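Local coordinates for protein leucine aminopeptidase (Legionella pneumophila, PDB 5GNE) that probably acts as a zinc-dependent aminopeptidase of the M28 family, removing residues from the N-terminal ends of peptides, at residues 94-99 against 298-303; 104-109 against 365-370. All coordinates share one frame; numbering follows the deposited sequence.

Interaction 1: residues 94-99 against 298-303; sequences YPINHE and LTRYVK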
loop_
_atom_site.group_PDB
_atom_site.type_symbol
_atom_site.label_atom_id
_atom_site.label_comp_id
_atom_site.label_asym_id
_atom_site.label_seq_id
_atom_site.Cartn_x
_atom_site.Cartn_y
_atom_site.Cartn_z
ATOM N N TYR A 94 9.483 21.004 -2.217
ATOM C CA TYR A 94 10.422 20.036 -1.626
ATOM C C TYR A 94 11.810 20.127 -2.276
ATOM O O TYR A 94 11.949 20.028 -3.502
ATOM C CB TYR A 94 9.918 18.613 -1.797
ATOM C CG TYR A 94 8.630 18.274 -1.099
ATOM C CD1 TYR A 94 8.618 17.671 0.164
ATOM C CD2 TYR A 94 7.412 18.533 -1.723
ATOM C CE1 TYR A 94 7.412 17.348 0.784
ATOM C CE2 TYR A 94 6.215 18.226 -1.122
ATOM C CZ TYR A 94 6.207 17.634 0.126
ATOM O OH TYR A 94 4.981 17.339 0.690
ATOM N N PRO A 95 12.838 20.292 -1.448
ATOM C CA PRO A 95 14.235 20.396 -1.868
ATOM C C PRO A 95 14.746 19.080 -2.420
ATOM O O PRO A 95 14.301 18.035 -1.930
ATOM C CB PRO A 95 14.985 20.730 -0.576
ATOM C CG PRO A 95 13.958 21.152 0.391
ATOM C CD PRO A 95 12.663 20.538 -0.010
ATOM N N ILE A 96 15.568 19.128 -3.469
ATOM C CA ILE A 96 16.343 17.971 -3.930
ATOM C C ILE A 96 17.864 18.319 -3.982
ATOM O O ILE A 96 18.327 18.941 -4.924
ATOM C CB ILE A 96 15.826 17.511 -5.292
ATOM C CG1 ILE A 96 14.364 17.076 -5.169
ATOM C CG2 ILE A 96 16.626 16.347 -5.803
ATOM C CD1 ILE A 96 13.720 16.704 -6.494
ATOM N N ASN A 97 18.633 17.935 -2.967
ATOM C CA ASN A 97 19.958 18.536 -2.741
ATOM C C ASN A 97 21.023 17.566 -2.205
ATOM O O ASN A 97 22.018 17.974 -1.592
ATOM C CB ASN A 97 19.765 19.726 -1.788
ATOM C CG ASN A 97 18.945 19.351 -0.576
ATOM O OD1 ASN A 97 18.495 18.201 -0.438
ATOM N ND2 ASN A 97 18.666 20.326 0.258
ATOM N N HIS A 98 20.730 16.292 -2.375
ATOM C CA HIS A 98 21.443 15.161 -1.816
ATOM C C HIS A 98 21.919 14.151 -2.854
ATOM O O HIS A 98 21.908 12.930 -2.596
ATOM C CB HIS A 98 20.433 14.589 -0.809
ATOM C CG HIS A 98 20.212 15.510 0.342
ATOM N ND1 HIS A 98 19.730 15.101 1.552
ATOM C CD2 HIS A 98 20.803 16.708 0.593
ATOM C CE1 HIS A 98 19.762 16.099 2.405
ATOM N NE2 HIS A 98 20.502 17.060 1.868
ATOM N N GLU A 99 22.433 14.634 -3.980
ATOM C CA GLU A 99 22.753 13.764 -5.106
ATOM C C GLU A 99 23.811 12.717 -4.751
ATOM O O GLU A 99 23.694 11.554 -5.146
ATOM C CB GLU A 99 23.231 14.579 -6.317
ATOM C CG GLU A 99 23.803 13.684 -7.436
ATOM C CD GLU A 99 23.909 14.368 -8.801
ATOM O OE1 GLU A 99 23.257 15.421 -9.017
ATOM O OE2 GLU A 99 24.590 13.796 -9.683
ATOM N N LEU A 298 11.884 11.024 -10.183
ATOM C CA LEU A 298 11.942 10.117 -11.329
ATOM C C LEU A 298 12.770 10.706 -12.469
ATOM O O LEU A 298 13.636 10.038 -13.049
ATOM C CB LEU A 298 10.534 9.789 -11.821
ATOM C CG LEU A 298 9.783 8.673 -11.078
ATOM C CD1 LEU A 298 8.397 8.450 -11.660
ATOM C CD2 LEU A 298 10.586 7.381 -11.104
ATOM N N THR A 299 12.514 11.963 -12.787
ATOM C CA THR A 299 13.251 12.606 -13.851
ATOM C C THR A 299 14.718 12.827 -13.471
ATOM O O THR A 299 15.629 12.440 -14.220
ATOM C CB THR A 299 12.577 13.923 -14.256
ATOM O OG1 THR A 299 11.347 13.606 -14.921
ATOM C CG2 THR A 299 13.456 14.699 -15.226
ATOM N N ARG A 300 14.947 13.419 -12.303
ATOM C CA ARG A 300 16.302 13.766 -11.894
ATOM C C ARG A 300 17.175 12.553 -11.580
ATOM O O ARG A 300 18.352 12.546 -11.914
ATOM C CB ARG A 300 16.269 14.691 -10.682
ATOM C CG ARG A 300 17.638 15.003 -10.149
ATOM C CD ARG A 300 17.737 16.439 -9.708
ATOM N NE ARG A 300 19.131 16.826 -9.550
ATOM C CZ ARG A 300 19.524 18.035 -9.177
ATOM N NH1 ARG A 300 18.616 18.969 -8.915
ATOM N NH2 ARG A 300 20.821 18.305 -9.059
ATOM N N TYR A 301 16.620 11.533 -10.934
ATOM C CA TYR A 301 17.459 10.428 -10.456
ATOM C C TYR A 301 17.227 9.096 -11.160
ATOM O O TYR A 301 18.184 8.443 -11.573
ATOM C CB TYR A 301 17.274 10.218 -8.949
ATOM C CG TYR A 301 17.801 11.342 -8.086
ATOM C CD1 TYR A 301 19.117 11.770 -8.211
ATOM C CD2 TYR A 301 17.005 11.935 -7.106
ATOM C CE1 TYR A 301 19.618 12.783 -7.413
ATOM C CE2 TYR A 301 17.506 12.947 -6.303
ATOM C CZ TYR A 301 18.818 13.360 -6.461
ATOM O OH TYR A 301 19.343 14.359 -5.677
ATOM N N VAL A 302 15.966 8.698 -11.317
ATOM C CA VAL A 302 15.677 7.404 -11.913
ATOM C C VAL A 302 15.821 7.515 -13.430
ATOM O O VAL A 302 15.960 6.505 -14.128
ATOM C CB VAL A 302 14.287 6.886 -11.519
ATOM C CG1 VAL A 302 14.132 5.422 -11.912
ATOM C CG2 VAL A 302 14.101 7.000 -10.023
ATOM N N LYS A 303 15.803 8.756 -13.917
ATOM C CA LYS A 303 15.864 9.087 -15.347
ATOM C C LYS A 303 14.878 8.233 -16.135
ATOM O O LYS A 303 15.236 7.510 -17.058
ATOM C CB LYS A 303 17.297 8.893 -15.849
ATOM C CG LYS A 303 18.319 9.724 -15.039
ATOM C CD LYS A 303 18.705 11.051 -15.685
ATOM C CE LYS A 303 20.083 11.530 -15.208
ATOM N NZ LYS A 303 20.273 13.013 -15.318
HETATM O O HOH W 1 20.776 14.993 -10.660
#

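Interaction 2: residues 104-109 against 365-370; sequences SLFEQI and GLAFIV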
loop_
_atom_site.group_PDB
_atom_site.type_symbol
_atom_site.label_atom_id
_atom_site.label_comp_id
_atom_site.label_asym_id
_atom_site.label_seq_id
_atom_site.Cartn_x
_atom_site.Cartn_y
_atom_site.Cartn_z
ATOM N N SER A 104 25.037 6.978 -3.861
ATOM C CA SER A 104 25.631 5.948 -3.000
ATOM C C SER A 104 24.623 4.857 -2.743
ATOM O O SER A 104 24.966 3.681 -2.794
ATOM C CB SER A 104 26.137 6.513 -1.677
ATOM O OG SER A 104 27.186 7.423 -1.905
ATOM N N LEU A 105 23.378 5.240 -2.464
ATOM C CA LEU A 105 22.367 4.231 -2.158
ATOM C C LEU A 105 21.999 3.422 -3.390
ATOM O O LEU A 105 21.792 2.209 -3.272
ATOM C CB LEU A 105 21.122 4.855 -1.520
ATOM C CG LEU A 105 21.435 5.511 -0.167
ATOM C CD1 LEU A 105 20.193 5.564 0.654
ATOM C CD2 LEU A 105 22.482 4.716 0.611
ATOM N N PHE A 106 21.882 4.072 -4.551
ATOM C CA PHE A 106 21.615 3.342 -5.814
ATOM C C PHE A 106 22.630 2.218 -6.026
ATOM O O PHE A 106 22.262 1.085 -6.290
ATOM C CB PHE A 106 21.634 4.271 -7.035
ATOM C CG PHE A 106 20.407 5.141 -7.159
ATOM C CD1 PHE A 106 19.507 5.259 -6.087
ATOM C CD2 PHE A 106 20.131 5.820 -8.351
ATOM C CE1 PHE A 106 18.372 6.055 -6.186
ATOM C CE2 PHE A 106 18.987 6.624 -8.475
ATOM C CZ PHE A 106 18.097 6.740 -7.385
ATOM N N GLU A 107 23.911 2.539 -5.862
ATOM C CA GLU A 107 24.995 1.577 -6.090
ATOM C C GLU A 107 24.933 0.359 -5.167
ATOM O O GLU A 107 25.618 -0.630 -5.397
ATOM C CB GLU A 107 26.356 2.270 -5.942
ATOM C CG GLU A 107 26.666 3.249 -7.062
ATOM C CD GLU A 107 27.881 4.121 -6.769
ATOM O OE1 GLU A 107 28.987 3.566 -6.582
ATOM O OE2 GLU A 107 27.731 5.366 -6.740
ATOM N N GLN A 108 24.107 0.425 -4.129
ATOM C CA GLN A 108 23.947 -0.715 -3.242
ATOM C C GLN A 108 22.700 -1.541 -3.528
ATOM O O GLN A 108 22.459 -2.544 -2.867
ATOM C CB GLN A 108 23.933 -0.243 -1.799
ATOM C CG GLN A 108 25.174 0.517 -1.441
ATOM C CD GLN A 108 25.557 0.321 0.003
ATOM O OE1 GLN A 108 25.052 1.014 0.891
ATOM N NE2 GLN A 108 26.432 -0.654 0.257
ATOM N N ILE A 109 21.909 -1.146 -4.517
ATOM C CA ILE A 109 20.748 -1.951 -4.856
ATOM C C ILE A 109 21.190 -3.288 -5.398
ATOM O O ILE A 109 21.962 -3.346 -6.356
ATOM C CB ILE A 109 19.848 -1.303 -5.901
ATOM C CG1 ILE A 109 19.198 -0.034 -5.334
ATOM C CG2 ILE A 109 18.791 -2.298 -6.364
ATOM C CD1 ILE A 109 18.611 0.876 -6.430
ATOM N N GLY A 365 12.023 4.912 -4.544
ATOM C CA GLY A 365 11.894 4.813 -3.103
ATOM C C GLY A 365 13.077 5.347 -2.314
ATOM O O GLY A 365 12.908 6.066 -1.312
ATOM N N LEU A 366 14.284 5.012 -2.754
ATOM C CA LEU A 366 15.478 5.425 -2.016
ATOM C C LEU A 366 15.751 6.924 -2.168
ATOM O O LEU A 366 16.131 7.576 -1.205
ATOM C CB LEU A 366 16.674 4.596 -2.459
ATOM C CG LEU A 366 16.644 3.154 -1.925
ATOM C CD1 LEU A 366 17.717 2.246 -2.531
ATOM C CD2 LEU A 366 16.768 3.143 -0.425
ATOM N N ALA A 367 15.565 7.478 -3.366
ATOM C CA ALA A 367 15.654 8.935 -3.556
ATOM C C ALA A 367 14.617 9.658 -2.667
ATOM O O ALA A 367 14.903 10.679 -2.004
ATOM C CB ALA A 367 15.456 9.288 -5.004
ATOM N N PHE A 368 13.404 9.114 -2.669
ATOM C CA PHE A 368 12.338 9.576 -1.795
ATOM C C PHE A 368 12.800 9.616 -0.338
ATOM O O PHE A 368 12.720 10.644 0.326
ATOM C CB PHE A 368 11.137 8.660 -1.982
ATOM C CG PHE A 368 9.881 9.138 -1.327
ATOM C CD1 PHE A 368 9.095 10.118 -1.917
ATOM C CD2 PHE A 368 9.434 8.531 -0.159
ATOM C CE1 PHE A 368 7.900 10.524 -1.310
ATOM C CE2 PHE A 368 8.260 8.925 0.448
ATOM C CZ PHE A 368 7.485 9.919 -0.132
ATOM N N ILE A 369 13.319 8.492 0.138
ATOM C CA ILE A 369 13.802 8.390 1.503
ATOM C C ILE A 369 14.974 9.341 1.790
ATOM O O ILE A 369 15.027 9.966 2.839
ATOM C CB ILE A 369 14.216 6.957 1.824
ATOM C CG1 ILE A 369 12.984 6.066 1.972
ATOM C CG2 ILE A 369 14.982 6.894 3.120
ATOM C CD1 ILE A 369 13.364 4.640 2.204
ATOM N N VAL A 370 15.908 9.483 0.859
ATOM C CA VAL A 370 17.058 10.349 1.123
ATOM C C VAL A 370 16.645 11.814 1.109
ATOM O O VAL A 370 16.983 12.578 2.017
ATOM C CB VAL A 370 18.203 10.127 0.100
ATOM C CG1 VAL A 370 19.261 11.210 0.228
ATOM C CG2 VAL A 370 18.835 8.766 0.309
#

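Interaction 1: residues 94-99 against 298-303
Arg300 and Glu99 both carry CG trans to the backbone N (chi1 176° and 170°), and the two long chains meet at their charged ends. Tyr301 has the other setting, with CG opposite its carbonyl carbon, and its ring lies between Ile96 and Glu99. The methyl CG2 of Ile96 rests 3.5 Å from Tyr301 CE2, and the two side chains run past each other in opposite directions. On the opposite side of the hydroxyl from Ile96 CG2, Glu99 CA comes 3.5 Å from Tyr301 OH. Arg300 CG, from the same helix, sits over one face of the Tyr301 ring, 3.9 Å above the plane and over its centre. Arg300 CD also lies beside Ile96 CG2. The phenol ends at helix 355-373, where Tyr301 OH is hydrogen-bonded to Glu371. The carboxylate of Glu371 also takes the backbone N-H groups of Asn97 and His98. One acidic group thus ties the loop to the tyrosine. The outer layer is ionic. Glu99 OE1 and Arg300 NH2 form a long salt bridge of 3.8 Å at the guanidinium edge, with the two flat groups turned 83° apart. A water bridges the two groups: it accepts from Arg300 NE at 2.7 Å, in the guanidinium plane, and donates to Glu99 OE1 at 3.0 Å. The contact joins the loop that leads into helix 99-106 to the C-terminal end of helix 288-302. It lies at the surface, away from the zinc site. The direct charge pair is long and water shares its work, so it probably adds modestly to stability. The packing of Ile96 on Tyr301, and the bonds to Glu371, probably contribute more to holding the loop.

Interaction 2: residues 104-109 against 365-370
Leu105 CD1 and Val370 CG2 meet at 3.5 Å, the closest approach between segment 104-109 and the helical segment 365-370. Both residues direct their CB toward the opposite segment. The valine places CG2 opposite its carbonyl carbon, and this branch does the touching, against CG as well as CD1 of the leucine. Leu366 fills the middle. Its CD2 lies 4.3 Å from Leu105 CD1, while its CD1 packs 3.9 Å from CG1 of Ile109. These last two side chains lie antiparallel, each running past the other. A type I turn from Phe106 to Ile109 brings Ile109 beside Leu366. Its closing bond, from Ile109 N to Phe106 O, measures 2.9 Å.

The flank made by Phe106 is looser. The ring presents its edge to the helix, with Leu366 CB and the backbone N of Ala367 both near its plane. Phe106 CE1 stays 4.3 Å from Leu366 CB, and CZ is 4.4 Å from Ala367 CB. Phe106 and Ile109 are partly exposed, whereas Leu105, Leu366 and Val370 are buried.

The side-chain contacts are all apolar and join two helices far apart in sequence. Helix 355-373 also packs on helix 288-302, where its Phe368 reaches Leu290 and Leu297. Val218 of helix 202-221 touches both Leu105 and Leu366, and Tyr301 of helix 288-302 packs on Phe106. Segment 104-109 is thus fitted onto a group of helices within the M28 peptidase fold.

Both interactions attach helix 99-106 and the loop before it to the C-terminal part of the chain. Interaction 1 is a surface contact in which charge and water lie outside an aromatic packing layer. Interaction 2 is mostly buried and purely hydrophobic in its side chains. Their centres are about 11 Å apart, and they touch. Tyr301 CD2 of interaction 1 packs 3.7 Å from Ala367 CB of interaction 2, and His98 CB meets Val370 CG1 at the same distance. Helix 355-373 serves both: it supplies one side of interaction 2 directly, and it takes part in interaction 1 through Glu371. Neither contact adjoins the zinc ions.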